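Local coordinates for protein laccase (Botrytis aclada, PDB 3SQR) that oxidises phenolic substrates with molecular oxygen, which it reduces to water at its copper centres, and probably takes part in lignin breakdown, at residues Y387-E392 with V450-D455; I474-T479 with N507-I512. All coordinates share one frame; numbering follows the deposited sequence.

In the fold
Both contacts lie in one mixed beta sheet of the third multicopper oxidase (cupredoxin-like) domain, their centres about 10 Å apart. Contact 1 pairs the parallel strands 387-398 and 448-455; contact 2 pairs the antiparallel strands 472-478 and 509-515. Along the chain contact 1 is complete before contact 2 begins, yet strands 448-455 and 509-515 are neighbours, so 387-398, 448-455, 509-515 and 472-478 join in that order. The seam between the contacts is drawn by probable hydrogen bonds from Tyr451 N to Ile512 O and from Ile453 N to Leu510 O. Ile453 and Leu510 stand on the side of this sheet nearer the type 1 copper, their side chains about 9 and 11 Å from a bound copper ion.

Contact 1 of 2, residues Y387-E392 with V450-D455. With NAG (2-acetamido-2-deoxy-beta-D-glucopyranose), chain I.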
# COMPACT_ATOMS: atom_id res chain seq x y z
N TYR A 387 -17.51 20.40 5.82
CA TYR A 387 -17.66 18.96 5.90
C TYR A 387 -18.79 18.40 6.76
O TYR A 387 -19.35 19.09 7.66
CB TYR A 387 -16.29 18.38 6.34
CG TYR A 387 -15.90 18.72 7.75
CD1 TYR A 387 -16.38 18.00 8.83
CD2 TYR A 387 -15.02 19.78 8.00
CE1 TYR A 387 -15.99 18.33 10.15
CE2 TYR A 387 -14.62 20.11 9.27
CZ TYR A 387 -15.11 19.40 10.36
OH TYR A 387 -14.69 19.78 11.63
N SER A 388 -19.14 17.15 6.51
CA SER A 388 -19.91 16.36 7.46
C SER A 388 -18.92 15.40 8.15
O SER A 388 -17.96 14.98 7.51
CB SER A 388 -21.01 15.57 6.80
OG SER A 388 -20.49 14.43 6.14
N LEU A 389 -19.14 15.15 9.43
CA LEU A 389 -18.24 14.31 10.20
C LEU A 389 -18.84 12.92 10.40
O LEU A 389 -19.98 12.75 10.80
CB LEU A 389 -17.94 14.96 11.54
CG LEU A 389 -16.76 14.25 12.23
CD1 LEU A 389 -15.83 15.23 12.92
CD2 LEU A 389 -17.28 13.15 13.11
N VAL A 390 -18.07 11.89 10.10
CA VAL A 390 -18.52 10.55 10.34
C VAL A 390 -17.54 9.97 11.34
O VAL A 390 -16.35 10.09 11.16
CB VAL A 390 -18.52 9.71 9.06
CG1 VAL A 390 -18.64 8.24 9.37
CG2 VAL A 390 -19.66 10.18 8.11
N ASP A 391 -18.06 9.33 12.37
CA ASP A 391 -17.21 8.80 13.43
C ASP A 391 -17.41 7.31 13.49
O ASP A 391 -18.54 6.80 13.48
CB ASP A 391 -17.52 9.44 14.82
CG ASP A 391 -16.76 8.72 15.97
OD1 ASP A 391 -15.58 9.01 16.12
OD2 ASP A 391 -17.33 7.85 16.66
N GLU A 392 -16.30 6.58 13.53
CA GLU A 392 -16.35 5.17 13.69
C GLU A 392 -15.26 4.72 14.66
O GLU A 392 -14.25 5.38 14.84
CB GLU A 392 -16.24 4.47 12.34
CG GLU A 392 -17.56 4.67 11.51
CD GLU A 392 -17.77 3.64 10.52
OE1 GLU A 392 -16.80 3.31 9.78
OE2 GLU A 392 -18.93 3.18 10.43
N VAL A 450 -15.20 14.49 6.82
CA VAL A 450 -14.13 14.15 7.77
C VAL A 450 -14.55 12.83 8.41
O VAL A 450 -15.66 12.66 8.96
CB VAL A 450 -13.87 15.18 8.83
CG1 VAL A 450 -12.92 14.60 9.94
CG2 VAL A 450 -13.27 16.41 8.23
N TYR A 451 -13.69 11.84 8.24
CA TYR A 451 -13.93 10.53 8.75
C TYR A 451 -12.96 10.36 9.90
O TYR A 451 -11.73 10.51 9.75
CB TYR A 451 -13.66 9.46 7.68
CG TYR A 451 -13.81 8.07 8.17
CD1 TYR A 451 -15.06 7.52 8.43
CD2 TYR A 451 -12.70 7.24 8.35
CE1 TYR A 451 -15.19 6.23 8.85
CE2 TYR A 451 -12.84 5.95 8.79
CZ TYR A 451 -14.08 5.45 9.03
OH TYR A 451 -14.20 4.14 9.48
N VAL A 452 -13.53 10.12 11.08
CA VAL A 452 -12.72 9.94 12.29
C VAL A 452 -12.81 8.48 12.65
O VAL A 452 -13.86 7.95 12.86
CB VAL A 452 -13.23 10.81 13.51
CG1 VAL A 452 -12.36 10.49 14.75
CG2 VAL A 452 -13.10 12.30 13.25
N ILE A 453 -11.66 7.83 12.75
CA ILE A 453 -11.65 6.46 13.15
C ILE A 453 -10.85 6.42 14.46
O ILE A 453 -9.76 6.98 14.58
CB ILE A 453 -11.05 5.52 12.08
CG1 ILE A 453 -11.14 4.07 12.57
CG2 ILE A 453 -9.66 5.98 11.64
CD1 ILE A 453 -10.91 3.02 11.49
N GLU A 454 -11.49 5.85 15.45
CA GLU A 454 -11.00 5.78 16.81
C GLU A 454 -10.56 4.42 17.17
O GLU A 454 -11.23 3.41 16.87
CB GLU A 454 -12.12 6.14 17.78
CG GLU A 454 -12.68 7.50 17.60
CD GLU A 454 -13.70 7.77 18.69
OE1 GLU A 454 -13.35 7.55 19.87
OE2 GLU A 454 -14.84 8.14 18.33
N ASP A 455 -9.44 4.35 17.83
CA ASP A 455 -8.99 3.06 18.37
C ASP A 455 -9.54 2.88 19.78
O ASP A 455 -8.95 3.42 20.70
CB ASP A 455 -7.47 3.03 18.44
CG ASP A 455 -6.91 1.65 18.93
OD1 ASP A 455 -7.74 0.78 19.14
OD2 ASP A 455 -5.69 1.49 19.10
C1 NAG I . -20.36 4.69 15.55
C2 NAG I . -21.25 5.74 14.88
C3 NAG I . -21.07 7.07 15.59
C4 NAG I . -21.32 6.91 17.08
C5 NAG I . -20.33 5.88 17.62
C6 NAG I . -20.47 5.70 19.14
C7 NAG I . -21.77 5.50 12.47
C8 NAG I . -21.39 5.78 11.04
N2 NAG I . -20.97 5.93 13.43
O3 NAG I . -22.00 7.94 15.02
O4 NAG I . -21.08 8.15 17.71
O5 NAG I . -20.64 4.67 16.95
O6 NAG I . -21.80 5.26 19.37
O7 NAG I . -22.81 4.88 12.68
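Residues 387-392 and 450-455 run parallel, their axes 4.8 Å apart at closest approach, joined by five backbone hydrogen bonds. Val390 and Val452 each use both N and O: Val390 N donates to Val450 O (2.8 Å), Val452 N to Val390 O and Glu392 N to Val452 O. Apolar contact is led by Tyr387, whose ring has Val450 CG2 over the centre of one face, 3.6 Å from the centroid, a CH-pi contact. Its chi1 of 68° sets CG between the backbone N and carbonyl carbon and lays the ring over the valine. Leu389 CD1 then reaches Val452 CG2 at 4.0 Å, while Val390 CG1 meets the edge of the Tyr451 ring. Among polar side chains, Tyr451 OH donates to the anti lone pair of Glu392 OE1 (2.7 Å), which lies in the ring plane. Asp391 OD1 and Glu454 OE2 approach to 2.5 Å, their carboxylates tilted 50° apart; Gln393 adds a weak bond to Glu454. The sugar's N2 donates to Asp391 O (2.6 Å), tying the glycan to the strand backbone. So short an approach of two buried acid groups is consistent with one of them carrying a proton.

Contact 2 of 2, residues I474-T479 with N507-I512; sequences IVAQET and NGYLAI
Strands 476-478 and 509-512 are antiparallel, their axes at 175° and 4.7 Å apart at closest approach, and a classic beta bulge puts Val475 and Ala476 both opposite Ala511. Ala511 O accepts from both residues of the bulge: Ala476 N reaches a lone pair in the carbonyl plane at 3.3 Å, whereas the bond from Val475 N is weak. Beyond it the ladder is regular, with Ala511 N bonded to Ala476 O (2.8 Å) and two bonds linking Glu478 and Tyr509, a hydrogen-bonded pair. On the face of the sheet carrying Ala476 and Ala511, their CB atoms touch at 3.8 Å, and Val475 CG2 comes to 3.6 Å from Ala511 CB. Glu478 runs alongside Tyr509, pointing the same way, with its CB 3.9 Å from the ring centroid and offset toward the rim of one face. The tyrosine's chi1 of 66° swings the ring back beneath that methylene, and Phe482 meets the ring edge-to-face. On the reverse face, Leu510 CD1 touches Ile474 CG2 and Gln477 CB, each at 4.0 Å, both carbons on the same side of the methyl. Gln477 stretches out beside Leu510, and its NE2 bonds to Ala503 O and Asp370 OD2. The arrangement is a bulged antiparallel pair in a cupredoxin-like beta sandwich: on the Leu510 face, Ile474 and Gln477 rest on Ala502 of strand 501-504 in the partner sheet, which also holds the copper ligand His463.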
# COMPACT_ATOMS: atom_id res chain seq x y z
N ILE A 474 -4.96 14.53 6.31
CA ILE A 474 -4.83 14.15 7.71
C ILE A 474 -5.11 15.39 8.56
O ILE A 474 -4.20 16.18 8.82
CB ILE A 474 -3.48 13.61 7.99
CG1 ILE A 474 -3.13 12.45 7.03
CG2 ILE A 474 -3.39 13.20 9.46
CD1 ILE A 474 -1.77 11.74 7.41
N VAL A 475 -6.37 15.58 8.89
CA VAL A 475 -6.75 16.76 9.69
C VAL A 475 -6.36 16.61 11.19
O VAL A 475 -6.13 17.58 11.90
CB VAL A 475 -8.17 17.19 9.45
CG1 VAL A 475 -8.33 17.45 7.86
CG2 VAL A 475 -9.23 16.26 10.00
N ALA A 476 -6.18 15.37 11.60
CA ALA A 476 -5.71 15.06 12.96
C ALA A 476 -5.19 13.63 12.99
O ALA A 476 -5.80 12.70 12.46
CB ALA A 476 -6.86 15.19 13.98
N GLN A 477 -4.08 13.44 13.65
CA GLN A 477 -3.57 12.09 13.85
C GLN A 477 -3.02 12.17 15.27
O GLN A 477 -1.93 12.70 15.51
CB GLN A 477 -2.52 11.81 12.79
CG GLN A 477 -1.91 10.43 12.91
CD GLN A 477 -0.84 10.18 11.94
OE1 GLN A 477 0.13 10.92 11.83
NE2 GLN A 477 -1.00 9.08 11.18
N GLU A 478 -3.83 11.74 16.20
CA GLU A 478 -3.64 12.07 17.60
C GLU A 478 -3.63 10.86 18.48
O GLU A 478 -4.49 9.96 18.36
CB GLU A 478 -4.79 12.98 18.07
CG GLU A 478 -4.85 14.31 17.33
CD GLU A 478 -3.72 15.25 17.65
OE1 GLU A 478 -3.24 15.20 18.78
OE2 GLU A 478 -3.33 16.04 16.74
N THR A 479 -2.70 10.91 19.44
CA THR A 479 -2.63 9.93 20.52
C THR A 479 -3.39 10.48 21.72
O THR A 479 -2.80 10.97 22.68
CB THR A 479 -1.20 9.63 20.87
OG1 THR A 479 -0.48 10.85 21.14
CG2 THR A 479 -0.56 8.95 19.68
N ASN A 507 -4.42 3.61 20.48
CA ASN A 507 -5.32 4.19 21.51
C ASN A 507 -5.71 5.62 21.21
O ASN A 507 -6.21 6.33 22.10
CB ASN A 507 -4.66 4.09 22.89
CG ASN A 507 -4.44 2.64 23.31
OD1 ASN A 507 -5.28 1.78 23.06
ND2 ASN A 507 -3.31 2.36 23.95
N GLY A 508 -5.57 6.02 19.96
CA GLY A 508 -5.89 7.37 19.56
C GLY A 508 -6.91 7.43 18.46
O GLY A 508 -7.78 6.58 18.37
N TYR A 509 -6.85 8.49 17.68
CA TYR A 509 -7.75 8.61 16.53
C TYR A 509 -7.06 9.26 15.34
O TYR A 509 -6.08 9.98 15.43
CB TYR A 509 -9.03 9.36 16.94
CG TYR A 509 -8.79 10.78 17.30
CD1 TYR A 509 -8.51 11.16 18.61
CD2 TYR A 509 -8.92 11.79 16.33
CE1 TYR A 509 -8.29 12.48 18.92
CE2 TYR A 509 -8.70 13.09 16.64
CZ TYR A 509 -8.39 13.44 17.94
OH TYR A 509 -8.22 14.77 18.21
N LEU A 510 -7.61 8.95 14.18
CA LEU A 510 -7.19 9.50 12.94
C LEU A 510 -8.41 10.13 12.31
O LEU A 510 -9.44 9.47 12.17
CB LEU A 510 -6.65 8.37 12.08
CG LEU A 510 -6.35 8.73 10.64
CD1 LEU A 510 -5.14 9.73 10.54
CD2 LEU A 510 -6.12 7.46 9.78
N ALA A 511 -8.27 11.41 11.99
CA ALA A 511 -9.34 12.15 11.34
C ALA A 511 -8.82 12.49 9.95
O ALA A 511 -7.86 13.24 9.80
CB ALA A 511 -9.68 13.44 12.15
N ILE A 512 -9.46 11.90 8.95
CA ILE A 512 -9.09 12.06 7.55
C ILE A 512 -10.24 12.66 6.79
O ILE A 512 -11.36 12.21 6.90
CB ILE A 512 -8.64 10.71 6.90
CG1 ILE A 512 -9.68 9.64 7.01
CG2 ILE A 512 -7.27 10.26 7.45
CD1 ILE A 512 -9.41 8.44 6.09